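Long-range contacts in hypothetical protein (Staphylococcus aureus subsp. aureus Mu50, PDB 4PEO), which is very probably the essential cysteine protease that removes the first nine amino acids of ribosomal protein bL27: residues Met1-Asn9 against Val14-His22; Ile48-Asp57 against Ile69-Ala79. All blocks are in the same frame, centred on the assembly; numbering follows the deposited sequence.

Overall arrangement
Both contacts meet in one mixed sheet, with centres about 16 Å apart. Contact 1 is the hairpin of strands 2-8 and 14-20; contact 2 ties the end of helix 36-51 and the loop after it to strand 67-70 and the start of helix 77-96. Strands 14-20 and 67-70 are neighbours, and at their seam Ser71 N lies 2.8 Å from Thr15 O, while Ser71 OG lies 2.8 Å from Val14 O, both probable hydrogen bonds. His22, the catalytic proton donor, ends contact 1; the side chain of Ile69 in contact 2 is about 10 Å from that of His22. The nucleophile, Cys34, falls in the unmodelled residues 23-34.

Contact 1: residues Met1-Asn9 against Val14-His22; sequences MITVDITVN and VTDVIMDGH
Thr7 O is gripped by two successive amides of the facing strand: Thr15 N at 2.8 Å and, more weakly, Asp16 N at 3.4 Å. This pair opposite one residue is a classic beta bulge. Thr15 OG1, set between its own backbone N and carbonyl carbon (chi1 65°), donates to Asp16 OD1 on the anti side of the carboxylate at 2.7 Å, and Thr7 CG2 lies against the same hydroxyl. Arg70 and His68 of the next strand hold the Asp16 carboxylate further. Beyond the bulge Thr15 CG2 meets Asn9 ND2 at 3.5 Å.

From there strands 2-8 and 14-20 run as an antiparallel beta hairpin in the middle of the sheet, flanked by strands 101-105 and 67-70. Thr3, Asp5 and Thr7 stand on one face with Asp20, Ile18 and Asp16. On this face a water accepts from Thr3 OG1 and donates to Asp5 OD2 and Ile18 O, bridging the strands; Asn104 binds the other Asp5 oxygen.

The opposite face is apolar and is packed by helices 36-51 and 77-96. Met19 leaves the strand with CG anti to its backbone N, laying that carbon against Ile2 CG2 at 3.6 Å; the bend at chi3 (-74°) then carries Met19 CE to Val4 CG2 at 3.8 Å. On its other branch Val4 CG1 touches Val17 CG1 at 3.7 Å. At the hairpin's end Ile2 CD1 reaches CA of His22, the catalytic proton donor, at 4.1 Å; the His22 ring makes a weak hydrogen bond from NE2 to Gly64 O.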
ATOM      1  N   MET B   1      -1.317 -21.210  -0.615  1.00 57.01           N
ATOM      2  CA  MET B   1      -1.540 -20.126  -1.572  1.00 54.61           C
ATOM      3  C   MET B   1      -2.618 -19.132  -1.109  1.00 49.99           C
ATOM      4  O   MET B   1      -3.663 -19.536  -0.599  1.00 47.82           O
ATOM      5  CB  MET B   1      -1.876 -20.689  -2.972  1.00 58.96           C
ATOM      6  CG  MET B   1      -1.915 -19.629  -4.084  1.00 62.73           C
ATOM      7  SD  MET B   1      -1.868 -20.294  -5.769  1.00 71.04           S
ATOM      8  CE  MET B   1      -3.507 -20.997  -5.899  1.00 67.33           C
ATOM      9  N   ILE B   2      -2.357 -17.835  -1.306  1.00 43.00           N
ATOM     10  CA  ILE B   2      -3.308 -16.774  -0.986  1.00 39.16           C
ATOM     11  C   ILE B   2      -4.082 -16.473  -2.269  1.00 40.25           C
ATOM     12  O   ILE B   2      -3.473 -16.374  -3.336  1.00 40.13           O
ATOM     13  CB  ILE B   2      -2.592 -15.501  -0.433  1.00 41.52           C
ATOM     14  CG1 ILE B   2      -1.944 -15.772   0.948  1.00 44.03           C
ATOM     15  CG2 ILE B   2      -3.542 -14.280  -0.382  1.00 39.19           C
ATOM     16  CD1 ILE B   2      -0.837 -14.752   1.363  1.00 50.83           C
ATOM     17  N   THR B   3      -5.421 -16.338  -2.170  1.00 34.10           N
ATOM     18  CA  THR B   3      -6.258 -15.985  -3.315  1.00 32.16           C
ATOM     19  C   THR B   3      -6.838 -14.603  -3.057  1.00 33.14           C
ATOM     20  O   THR B   3      -7.236 -14.307  -1.930  1.00 32.89           O
ATOM     21  CB  THR B   3      -7.370 -17.008  -3.555  1.00 42.72           C
ATOM     22  OG1 THR B   3      -8.200 -17.062  -2.392  1.00 47.08           O
ATOM     23  CG2 THR B   3      -6.830 -18.399  -3.903  1.00 39.72           C
ATOM     24  N   VAL B   4      -6.849 -13.747  -4.082  1.00 27.61           N
ATOM     25  CA  VAL B   4      -7.410 -12.405  -3.970  1.00 25.48           C
ATOM     26  C   VAL B   4      -8.423 -12.219  -5.097  1.00 29.88           C
ATOM     27  O   VAL B   4      -8.024 -12.189  -6.260  1.00 31.53           O
ATOM     28  CB  VAL B   4      -6.334 -11.276  -3.985  1.00 28.52           C
ATOM     29  CG1 VAL B   4      -6.973  -9.924  -3.666  1.00 26.96           C
ATOM     30  CG2 VAL B   4      -5.186 -11.573  -3.018  1.00 29.02           C
ATOM     31  N   ASP B   5      -9.728 -12.134  -4.757  1.00 25.84           N
ATOM     32  CA  ASP B   5     -10.795 -11.959  -5.743  1.00 25.69           C
ATOM     33  C   ASP B   5     -11.118 -10.484  -5.823  1.00 27.53           C
ATOM     34  O   ASP B   5     -11.432  -9.866  -4.800  1.00 24.91           O
ATOM     35  CB  ASP B   5     -12.044 -12.754  -5.360  1.00 27.01           C
ATOM     36  CG  ASP B   5     -11.876 -14.256  -5.417  1.00 33.30           C
ATOM     37  OD1 ASP B   5     -11.271 -14.757  -6.401  1.00 33.64           O
ATOM     38  OD2 ASP B   5     -12.380 -14.936  -4.511  1.00 35.68           O
ATOM     39  N   ILE B   6     -11.028  -9.913  -7.026  1.00 25.07           N
ATOM     40  CA  ILE B   6     -11.201  -8.470  -7.226  1.00 24.07           C
ATOM     41  C   ILE B   6     -12.395  -8.185  -8.132  1.00 27.59           C
ATOM     42  O   ILE B   6     -12.456  -8.712  -9.245  1.00 28.02           O
ATOM     43  CB  ILE B   6      -9.872  -7.879  -7.785  1.00 27.41           C
ATOM     44  CG1 ILE B   6      -8.671  -8.236  -6.869  1.00 28.03           C
ATOM     45  CG2 ILE B   6      -9.987  -6.377  -7.998  1.00 27.62           C
ATOM     46  CD1 ILE B   6      -7.388  -8.577  -7.562  1.00 35.49           C
ATOM     47  N   THR B   7     -13.334  -7.342  -7.659  1.00 22.22           N
ATOM     48  CA  THR B   7     -14.529  -7.014  -8.421  1.00 23.43           C
ATOM     49  C   THR B   7     -14.499  -5.552  -8.758  1.00 27.13           C
ATOM     50  O   THR B   7     -14.461  -4.703  -7.861  1.00 25.48           O
ATOM     51  CB  THR B   7     -15.805  -7.410  -7.661  1.00 28.48           C
ATOM     52  OG1 THR B   7     -15.708  -8.794  -7.270  1.00 27.19           O
ATOM     53  CG2 THR B   7     -17.075  -7.145  -8.471  1.00 28.21           C
ATOM     54  N   VAL B   8     -14.520  -5.278 -10.060  1.00 24.88           N
ATOM     55  CA  VAL B   8     -14.509  -3.930 -10.641  1.00 25.10           C
ATOM     56  C   VAL B   8     -15.838  -3.788 -11.364  1.00 30.94           C
ATOM     57  O   VAL B   8     -16.186  -4.653 -12.181  1.00 31.63           O
ATOM     58  CB  VAL B   8     -13.282  -3.711 -11.567  1.00 28.68           C
ATOM     59  CG1 VAL B   8     -13.310  -2.321 -12.207  1.00 29.55           C
ATOM     60  CG2 VAL B   8     -11.977  -3.909 -10.797  1.00 26.79           C
ATOM     61  N   ASN B   9     -16.619  -2.745 -11.029  1.00 27.61           N
ATOM     62  CA  ASN B   9     -17.929  -2.591 -11.644  1.00 29.50           C
ATOM     63  C   ASN B   9     -17.826  -1.997 -13.059  1.00 35.33           C
ATOM     64  O   ASN B   9     -16.721  -1.688 -13.530  1.00 35.39           O
ATOM     65  CB  ASN B   9     -18.906  -1.800 -10.742  1.00 30.48           C
ATOM     66  CG  ASN B   9     -18.567  -0.346 -10.514  1.00 41.11           C
ATOM     67  OD1 ASN B   9     -17.743   0.253 -11.206  1.00 36.21           O
ATOM     68  ND2 ASN B   9     -19.228   0.276  -9.551  1.00 37.52           N
ATOM     69  N   VAL B  14     -13.529  -0.179  -7.975  1.00 24.50           N
ATOM     70  CA  VAL B  14     -13.255  -1.415  -7.224  1.00 22.87           C
ATOM     71  C   VAL B  14     -14.354  -1.492  -6.154  1.00 26.46           C
ATOM     72  O   VAL B  14     -14.405  -0.636  -5.266  1.00 24.37           O
ATOM     73  CB  VAL B  14     -11.836  -1.411  -6.586  1.00 26.19           C
ATOM     74  CG1 VAL B  14     -11.631  -2.653  -5.708  1.00 26.09           C
ATOM     75  CG2 VAL B  14     -10.738  -1.326  -7.653  1.00 26.03           C
ATOM     76  N   THR B  15     -15.235  -2.492  -6.253  1.00 22.51           N
ATOM     77  CA  THR B  15     -16.349  -2.641  -5.301  1.00 22.74           C
ATOM     78  C   THR B  15     -16.048  -3.654  -4.223  1.00 26.25           C
ATOM     79  O   THR B  15     -16.599  -3.548  -3.129  1.00 27.59           O
ATOM     80  CB  THR B  15     -17.664  -2.981  -6.023  1.00 27.17           C
ATOM     81  OG1 THR B  15     -17.549  -4.271  -6.642  1.00 26.92           O
ATOM     82  CG2 THR B  15     -18.051  -1.908  -7.075  1.00 24.58           C
ATOM     83  N   ASP B  16     -15.270  -4.694  -4.557  1.00 21.73           N
ATOM     84  CA  ASP B  16     -14.990  -5.748  -3.594  1.00 21.26           C
ATOM     85  C   ASP B  16     -13.612  -6.302  -3.783  1.00 23.68           C
ATOM     86  O   ASP B  16     -13.152  -6.466  -4.915  1.00 23.65           O
ATOM     87  CB  ASP B  16     -15.982  -6.919  -3.812  1.00 22.52           C
ATOM     88  CG  ASP B  16     -17.437  -6.563  -3.629  1.00 26.25           C
ATOM     89  OD1 ASP B  16     -18.029  -5.997  -4.570  1.00 25.38           O
ATOM     90  OD2 ASP B  16     -18.000  -6.890  -2.561  1.00 27.29           O
ATOM     91  N   VAL B  17     -12.982  -6.681  -2.684  1.00 21.13           N
ATOM     92  CA  VAL B  17     -11.709  -7.385  -2.713  1.00 20.41           C
ATOM     93  C   VAL B  17     -11.863  -8.430  -1.620  1.00 24.28           C
ATOM     94  O   VAL B  17     -12.222  -8.063  -0.495  1.00 24.39           O
ATOM     95  CB  VAL B  17     -10.491  -6.457  -2.447  1.00 24.57           C
ATOM     96  CG1 VAL B  17      -9.202  -7.270  -2.318  1.00 25.29           C
ATOM     97  CG2 VAL B  17     -10.333  -5.413  -3.557  1.00 24.42           C
ATOM     98  N   ILE B  18     -11.616  -9.714  -1.931  1.00 21.06           N
ATOM     99  CA  ILE B  18     -11.685 -10.757  -0.901  1.00 21.07           C
ATOM    100  C   ILE B  18     -10.368 -11.499  -0.886  1.00 28.38           C
ATOM    101  O   ILE B  18     -10.001 -12.089  -1.903  1.00 28.41           O
ATOM    102  CB  ILE B  18     -12.867 -11.741  -1.099  1.00 24.33           C
ATOM    103  CG1 ILE B  18     -14.193 -10.961  -1.290  1.00 24.94           C
ATOM    104  CG2 ILE B  18     -12.927 -12.733   0.076  1.00 26.61           C
ATOM    105  CD1 ILE B  18     -15.448 -11.814  -1.547  1.00 34.86           C
ATOM    106  N   MET B  19      -9.680 -11.507   0.271  1.00 24.61           N
ATOM    107  CA  MET B  19      -8.429 -12.255   0.412  1.00 23.36           C
ATOM    108  C   MET B  19      -8.679 -13.474   1.284  1.00 28.81           C
ATOM    109  O   MET B  19      -9.296 -13.367   2.353  1.00 29.32           O
ATOM    110  CB  MET B  19      -7.311 -11.386   1.034  1.00 23.90           C
ATOM    111  CG  MET B  19      -5.980 -12.136   1.230  1.00 25.58           C
ATOM    112  SD  MET B  19      -4.566 -11.081   1.804  1.00 23.18           S
ATOM    113  CE  MET B  19      -4.244 -10.268   0.383  1.00 22.57           C
ATOM    114  N   ASP B  20      -8.167 -14.631   0.850  1.00 27.07           N
ATOM    115  CA  ASP B  20      -8.285 -15.848   1.639  1.00 28.66           C
ATOM    116  C   ASP B  20      -7.000 -16.659   1.539  1.00 35.21           C
ATOM    117  O   ASP B  20      -6.305 -16.571   0.524  1.00 34.33           O
ATOM    118  CB  ASP B  20      -9.533 -16.665   1.257  1.00 31.14           C
ATOM    119  CG  ASP B  20      -9.796 -17.822   2.212  1.00 37.50           C
ATOM    120  OD1 ASP B  20      -9.833 -17.583   3.449  1.00 36.06           O
ATOM    121  OD2 ASP B  20      -9.915 -18.967   1.735  1.00 41.47           O
ATOM    122  N   GLY B  21      -6.670 -17.386   2.609  1.00 34.96           N
ATOM    123  CA  GLY B  21      -5.462 -18.197   2.683  1.00 37.14           C
ATOM    124  C   GLY B  21      -4.313 -17.529   3.415  1.00 42.70           C
ATOM    125  O   GLY B  21      -3.281 -18.163   3.648  1.00 45.14           O
ATOM    126  N   HIS B  22      -4.474 -16.245   3.782  1.00 37.69           N
ATOM    127  CA  HIS B  22      -3.454 -15.464   4.493  1.00 50.30           C
ATOM    128  C   HIS B  22      -3.297 -15.901   5.956  1.00 80.77           C
ATOM    129  O   HIS B  22      -4.245 -16.398   6.567  1.00 50.47           O
ATOM    130  CB  HIS B  22      -3.762 -13.957   4.402  1.00 48.75           C
ATOM    131  CG  HIS B  22      -5.124 -13.598   4.912  1.00 51.02           C
ATOM    132  ND1 HIS B  22      -6.265 -13.893   4.190  1.00 51.57           N
ATOM    133  CD2 HIS B  22      -5.483 -12.997   6.072  1.00 52.90           C
ATOM    134  CE1 HIS B  22      -7.277 -13.458   4.921  1.00 50.75           C
ATOM    135  NE2 HIS B  22      -6.858 -12.918   6.066  1.00 51.78           N
TER
HETATM  136  O   HOH W   1     -10.706 -15.093  -2.088  1.00 36.84           O
HETATM  137  O   HOH W   2     -14.286  -9.576  -5.098  1.00 27.07           O

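Contact 2: residues Ile48-Asp57 against Ile69-Ala79; sequences IIGLTSERPD and IRSVDTNNDEA
Glu54 clamps the turn that follows strand 67-70, its carboxylate accepting from the successive amides of Val72 and Asp73. The contact joins a helix C-terminal end, finished by an ST turn at Thr52, to a helix N-terminus capped by Asn76, beside the edge of the sheet. Among the hydrogen bonds, Val72 N meets Glu54 OE2 at 2.8 Å, almost straight (174°) and on the syn lone pair, whereas Asp73 N reaches Glu54 OE1 at 2.8 Å from 33° outside the carboxylate plane. The glutamate gets there by folding at chi2 (72°) after leaving with CG anti to the backbone N. A water donates to Glu54 OE2 at 2.7 Å and links it to Ser71 OG, itself bonded to Val14 O, so three bonds hold the buried carboxylate. Along the edge, Asp57 and Arg70 exchange both backbone bonds as a hydrogen-bonded antiparallel pair, opening strand 57-59.

Carbon contacts join the helix ends and the loop. Ala79 CB lies against the Glu54 stem, 3.6 Å from Glu54 CB, and Thr52 CG2 comes equally close, 3.6 Å, to Glu78 CB. Nearer the sheet, Pro56 CB packs on Ile69 CG2 at 3.8 Å. Leu51 packs on Thr85, and Glu78 on Leu81, of the second subunit.

Bonds within residues 48-57 fix the loop and fasten it to the helix: Arg55 NH1 donates to both Thr52 O and Glu54 O, each lying close to the guanidinium plane. Thr52 OG1 accepts from Glu54 N and itself donates to Ile48 O at 2.6 Å, approaching that oxygen from the face opposite Thr52 N.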
ATOM      1  N   ILE B  48      -7.377   3.699   4.081  1.00 22.24           N
ATOM      2  CA  ILE B  48      -8.681   4.203   3.629  1.00 22.89           C
ATOM      3  C   ILE B  48      -9.400   4.873   4.820  1.00 28.97           C
ATOM      4  O   ILE B  48      -9.890   5.998   4.704  1.00 28.10           O
ATOM      5  CB  ILE B  48      -9.557   3.078   3.006  1.00 25.11           C
ATOM      6  CG1 ILE B  48      -8.973   2.580   1.673  1.00 25.92           C
ATOM      7  CG2 ILE B  48     -11.033   3.560   2.841  1.00 26.99           C
ATOM      8  CD1 ILE B  48      -9.609   1.220   1.158  1.00 27.27           C
ATOM      9  N   ILE B  49      -9.438   4.166   5.964  1.00 28.81           N
ATOM     10  CA  ILE B  49     -10.103   4.643   7.185  1.00 31.27           C
ATOM     11  C   ILE B  49      -9.443   5.899   7.773  1.00 37.05           C
ATOM     12  O   ILE B  49     -10.143   6.841   8.157  1.00 38.39           O
ATOM     13  CB  ILE B  49     -10.267   3.468   8.201  1.00 35.73           C
ATOM     14  CG1 ILE B  49     -11.213   2.385   7.615  1.00 35.46           C
ATOM     15  CG2 ILE B  49     -10.770   3.954   9.575  1.00 40.56           C
ATOM     16  CD1 ILE B  49     -11.140   0.983   8.299  1.00 45.00           C
ATOM     17  N   GLY B  50      -8.117   5.909   7.815  1.00 32.95           N
ATOM     18  CA  GLY B  50      -7.363   7.011   8.392  1.00 34.37           C
ATOM     19  C   GLY B  50      -7.171   8.239   7.523  1.00 37.99           C
ATOM     20  O   GLY B  50      -7.046   9.346   8.056  1.00 39.32           O
ATOM     21  N   LEU B  51      -7.139   8.065   6.189  1.00 32.12           N
ATOM     22  CA  LEU B  51      -6.846   9.169   5.260  1.00 31.48           C
ATOM     23  C   LEU B  51      -8.009   9.703   4.444  1.00 35.25           C
ATOM     24  O   LEU B  51      -7.850  10.737   3.788  1.00 35.46           O
ATOM     25  CB  LEU B  51      -5.704   8.780   4.300  1.00 29.02           C
ATOM     26  CG  LEU B  51      -4.400   8.266   4.949  1.00 32.77           C
ATOM     27  CD1 LEU B  51      -3.457   7.701   3.902  1.00 30.89           C
ATOM     28  CD2 LEU B  51      -3.712   9.351   5.786  1.00 38.48           C
ATOM     29  N   THR B  52      -9.134   8.973   4.413  1.00 30.71           N
ATOM     30  CA  THR B  52     -10.313   9.341   3.614  1.00 30.99           C
ATOM     31  C   THR B  52     -11.584   9.325   4.467  1.00 36.11           C
ATOM     32  O   THR B  52     -11.563   8.842   5.603  1.00 36.18           O
ATOM     33  CB  THR B  52     -10.496   8.393   2.386  1.00 29.94           C
ATOM     34  OG1 THR B  52     -11.226   7.220   2.780  1.00 27.90           O
ATOM     35  CG2 THR B  52      -9.174   7.983   1.716  1.00 27.03           C
ATOM     36  N   SER B  53     -12.708   9.772   3.872  1.00 33.67           N
ATOM     37  CA  SER B  53     -14.028   9.758   4.513  1.00 35.58           C
ATOM     38  C   SER B  53     -14.754   8.418   4.260  1.00 38.34           C
ATOM     39  O   SER B  53     -15.837   8.189   4.801  1.00 39.47           O
ATOM     40  CB  SER B  53     -14.880  10.913   3.988  1.00 40.34           C
ATOM     41  OG  SER B  53     -15.023  10.815   2.578  1.00 44.40           O
ATOM     42  N   GLU B  54     -14.167   7.541   3.424  1.00 32.38           N
ATOM     43  CA  GLU B  54     -14.781   6.252   3.114  1.00 30.03           C
ATOM     44  C   GLU B  54     -14.659   5.268   4.284  1.00 33.95           C
ATOM     45  O   GLU B  54     -13.601   5.164   4.911  1.00 33.34           O
ATOM     46  CB  GLU B  54     -14.185   5.675   1.816  1.00 28.42           C
ATOM     47  CG  GLU B  54     -14.374   4.174   1.592  1.00 27.86           C
ATOM     48  CD  GLU B  54     -15.758   3.662   1.235  1.00 32.90           C
ATOM     49  OE1 GLU B  54     -16.744   4.426   1.353  1.00 33.81           O
ATOM     50  OE2 GLU B  54     -15.857   2.471   0.865  1.00 28.73           O
ATOM     51  N   ARG B  55     -15.755   4.563   4.580  1.00 31.67           N
ATOM     52  CA  ARG B  55     -15.792   3.546   5.631  1.00 31.93           C
ATOM     53  C   ARG B  55     -16.281   2.261   4.989  1.00 35.73           C
ATOM     54  O   ARG B  55     -17.492   2.042   4.863  1.00 35.76           O
ATOM     55  CB  ARG B  55     -16.659   3.974   6.835  1.00 34.69           C
ATOM     56  CG  ARG B  55     -16.139   5.221   7.549  1.00 41.96           C
ATOM     57  CD  ARG B  55     -14.810   4.990   8.243  1.00 43.96           C
ATOM     58  NE  ARG B  55     -14.324   6.197   8.910  1.00 42.88           N
ATOM     59  CZ  ARG B  55     -13.516   7.096   8.353  1.00 55.82           C
ATOM     60  NH1 ARG B  55     -13.092   6.936   7.104  1.00 39.37           N
ATOM     61  NH2 ARG B  55     -13.134   8.166   9.037  1.00 48.84           N
ATOM     62  N   PRO B  56     -15.344   1.447   4.462  1.00 31.42           N
ATOM     63  CA  PRO B  56     -15.768   0.216   3.777  1.00 30.34           C
ATOM     64  C   PRO B  56     -16.449  -0.765   4.708  1.00 34.08           C
ATOM     65  O   PRO B  56     -16.212  -0.744   5.926  1.00 35.32           O
ATOM     66  CB  PRO B  56     -14.461  -0.382   3.246  1.00 30.24           C
ATOM     67  CG  PRO B  56     -13.437   0.714   3.336  1.00 34.48           C
ATOM     68  CD  PRO B  56     -13.872   1.565   4.501  1.00 31.71           C
ATOM     69  N   ASP B  57     -17.269  -1.641   4.129  1.00 29.88           N
ATOM     70  CA  ASP B  57     -17.967  -2.692   4.865  1.00 30.66           C
ATOM     71  C   ASP B  57     -17.001  -3.879   4.884  1.00 34.00           C
ATOM     72  O   ASP B  57     -16.692  -4.438   3.824  1.00 34.08           O
ATOM     73  CB  ASP B  57     -19.285  -3.023   4.144  1.00 33.25           C
ATOM     74  CG  ASP B  57     -20.266  -3.930   4.859  1.00 52.30           C
ATOM     75  OD1 ASP B  57     -19.928  -4.434   5.954  1.00 54.89           O
ATOM     76  OD2 ASP B  57     -21.372  -4.137   4.324  1.00 62.73           O
ATOM     77  N   ILE B  69     -13.472  -6.743   1.761  1.00 23.67           N
ATOM     78  CA  ILE B  69     -13.595  -5.294   1.747  1.00 22.82           C
ATOM     79  C   ILE B  69     -14.681  -4.981   0.724  1.00 25.75           C
ATOM     80  O   ILE B  69     -14.514  -5.291  -0.459  1.00 23.27           O
ATOM     81  CB  ILE B  69     -12.281  -4.575   1.337  1.00 25.00           C
ATOM     82  CG1 ILE B  69     -11.070  -5.020   2.185  1.00 26.35           C
ATOM     83  CG2 ILE B  69     -12.492  -3.049   1.328  1.00 26.06           C
ATOM     84  CD1 ILE B  69      -9.695  -4.724   1.478  1.00 29.64           C
ATOM     85  N   ARG B  70     -15.766  -4.355   1.157  1.00 24.42           N
ATOM     86  CA  ARG B  70     -16.800  -3.928   0.233  1.00 24.79           C
ATOM     87  C   ARG B  70     -16.837  -2.401   0.246  1.00 28.23           C
ATOM     88  O   ARG B  70     -17.043  -1.803   1.308  1.00 28.29           O
ATOM     89  CB  ARG B  70     -18.166  -4.538   0.607  1.00 26.32           C
ATOM     90  CG  ARG B  70     -19.360  -3.845  -0.041  1.00 36.32           C
ATOM     91  CD  ARG B  70     -19.508  -4.133  -1.521  1.00 38.22           C
ATOM     92  NE  ARG B  70     -20.728  -3.516  -2.059  1.00 44.42           N
ATOM     93  CZ  ARG B  70     -21.178  -3.690  -3.299  1.00 49.88           C
ATOM     94  NH1 ARG B  70     -20.535  -4.492  -4.142  1.00 29.70           N
ATOM     95  NH2 ARG B  70     -22.288  -3.085  -3.697  1.00 39.54           N
ATOM     96  N   SER B  71     -16.625  -1.767  -0.927  1.00 23.83           N
ATOM     97  CA  SER B  71     -16.667  -0.306  -1.006  1.00 24.80           C
ATOM     98  C   SER B  71     -18.078   0.194  -0.765  1.00 31.18           C
ATOM     99  O   SER B  71     -19.061  -0.422  -1.223  1.00 31.05           O
ATOM    100  CB  SER B  71     -16.165   0.186  -2.362  1.00 26.98           C
ATOM    101  OG  SER B  71     -14.832  -0.265  -2.564  1.00 25.43           O
ATOM    102  N   VAL B  72     -18.183   1.291  -0.012  1.00 29.55           N
ATOM    103  CA  VAL B  72     -19.487   1.904   0.262  1.00 32.28           C
ATOM    104  C   VAL B  72     -19.662   3.104  -0.675  1.00 37.22           C
ATOM    105  O   VAL B  72     -20.611   3.133  -1.464  1.00 39.24           O
ATOM    106  CB  VAL B  72     -19.715   2.218   1.760  1.00 37.37           C
ATOM    107  CG1 VAL B  72     -21.023   2.993   1.962  1.00 39.87           C
ATOM    108  CG2 VAL B  72     -19.729   0.931   2.582  1.00 36.40           C
ATOM    109  N   ASP B  73     -18.738   4.068  -0.612  1.00 33.64           N
ATOM    110  CA  ASP B  73     -18.756   5.218  -1.508  1.00 34.18           C
ATOM    111  C   ASP B  73     -17.767   4.927  -2.636  1.00 36.03           C
ATOM    112  O   ASP B  73     -16.577   5.257  -2.523  1.00 32.12           O
ATOM    113  CB  ASP B  73     -18.413   6.528  -0.761  1.00 36.91           C
ATOM    114  CG  ASP B  73     -18.399   7.782  -1.633  1.00 43.54           C
ATOM    115  OD1 ASP B  73     -18.826   7.700  -2.807  1.00 42.51           O
ATOM    116  OD2 ASP B  73     -17.939   8.834  -1.148  1.00 48.84           O
ATOM    117  N   THR B  74     -18.257   4.309  -3.728  1.00 33.84           N
ATOM    118  CA  THR B  74     -17.420   3.966  -4.892  1.00 33.01           C
ATOM    119  C   THR B  74     -16.954   5.219  -5.652  1.00 38.56           C
ATOM    120  O   THR B  74     -16.055   5.135  -6.492  1.00 39.03           O
ATOM    121  CB  THR B  74     -18.142   2.979  -5.837  1.00 36.89           C
ATOM    122  OG1 THR B  74     -19.313   3.602  -6.360  1.00 39.94           O
ATOM    123  CG2 THR B  74     -18.468   1.645  -5.178  1.00 36.57           C
ATOM    124  N   ASN B  75     -17.568   6.376  -5.367  1.00 35.44           N
ATOM    125  CA  ASN B  75     -17.187   7.623  -6.016  1.00 36.45           C
ATOM    126  C   ASN B  75     -16.167   8.422  -5.199  1.00 38.14           C
ATOM    127  O   ASN B  75     -15.843   9.559  -5.554  1.00 38.88           O
ATOM    128  CB  ASN B  75     -18.404   8.455  -6.401  1.00 44.04           C
ATOM    129  CG  ASN B  75     -19.395   7.726  -7.270  1.00 75.62           C
ATOM    130  OD1 ASN B  75     -19.108   7.216  -8.367  1.00 71.26           O
ATOM    131  ND2 ASN B  75     -20.593   7.644  -6.761  1.00 71.93           N
ATOM    132  N   ASN B  76     -15.634   7.820  -4.125  1.00 32.53           N
ATOM    133  CA  ASN B  76     -14.593   8.454  -3.332  1.00 31.64           C
ATOM    134  C   ASN B  76     -13.275   8.203  -4.071  1.00 31.68           C
ATOM    135  O   ASN B  76     -12.731   7.098  -4.012  1.00 29.34           O
ATOM    136  CB  ASN B  76     -14.550   7.902  -1.896  1.00 32.26           C
ATOM    137  CG  ASN B  76     -13.595   8.667  -1.007  1.00 42.48           C
ATOM    138  OD1 ASN B  76     -12.417   8.861  -1.326  1.00 34.00           O
ATOM    139  ND2 ASN B  76     -14.092   9.157   0.110  1.00 37.14           N
ATOM    140  N   ASP B  77     -12.783   9.222  -4.795  1.00 29.23           N
ATOM    141  CA  ASP B  77     -11.567   9.100  -5.590  1.00 27.89           C
ATOM    142  C   ASP B  77     -10.343   8.707  -4.775  1.00 30.43           C
ATOM    143  O   ASP B  77      -9.506   7.951  -5.264  1.00 28.01           O
ATOM    144  CB  ASP B  77     -11.302  10.387  -6.384  1.00 31.76           C
ATOM    145  CG  ASP B  77     -12.304  10.665  -7.500  1.00 39.35           C
ATOM    146  OD1 ASP B  77     -13.109   9.755  -7.832  1.00 38.36           O
ATOM    147  OD2 ASP B  77     -12.253  11.767  -8.074  1.00 44.16           O
ATOM    148  N   GLU B  78     -10.242   9.203  -3.533  1.00 28.70           N
ATOM    149  CA  GLU B  78      -9.092   8.901  -2.670  1.00 26.68           C
ATOM    150  C   GLU B  78      -9.098   7.423  -2.258  1.00 26.63           C
ATOM    151  O   GLU B  78      -8.072   6.753  -2.398  1.00 23.40           O
ATOM    152  CB  GLU B  78      -9.095   9.793  -1.430  1.00 28.71           C
ATOM    153  CG  GLU B  78      -8.686  11.234  -1.677  1.00 39.81           C
ATOM    154  CD  GLU B  78      -8.529  12.024  -0.391  1.00 64.88           C
ATOM    155  OE1 GLU B  78      -9.371  11.862   0.525  1.00 57.64           O
ATOM    156  OE2 GLU B  78      -7.554  12.803  -0.298  1.00 62.68           O
ATOM    157  N   ALA B  79     -10.256   6.899  -1.793  1.00 23.84           N
ATOM    158  CA  ALA B  79     -10.371   5.481  -1.413  1.00 22.51           C
ATOM    159  C   ALA B  79     -10.115   4.610  -2.658  1.00 24.35           C
ATOM    160  O   ALA B  79      -9.419   3.606  -2.558  1.00 22.81           O
ATOM    161  CB  ALA B  79     -11.762   5.196  -0.847  1.00 24.17           C
TER
HETATM  162  O   HOH W   3     -12.246  11.188   1.506  1.00 40.65           O
HETATM  163  O   HOH W   4     -13.745   1.806  -0.693  1.00 24.92           O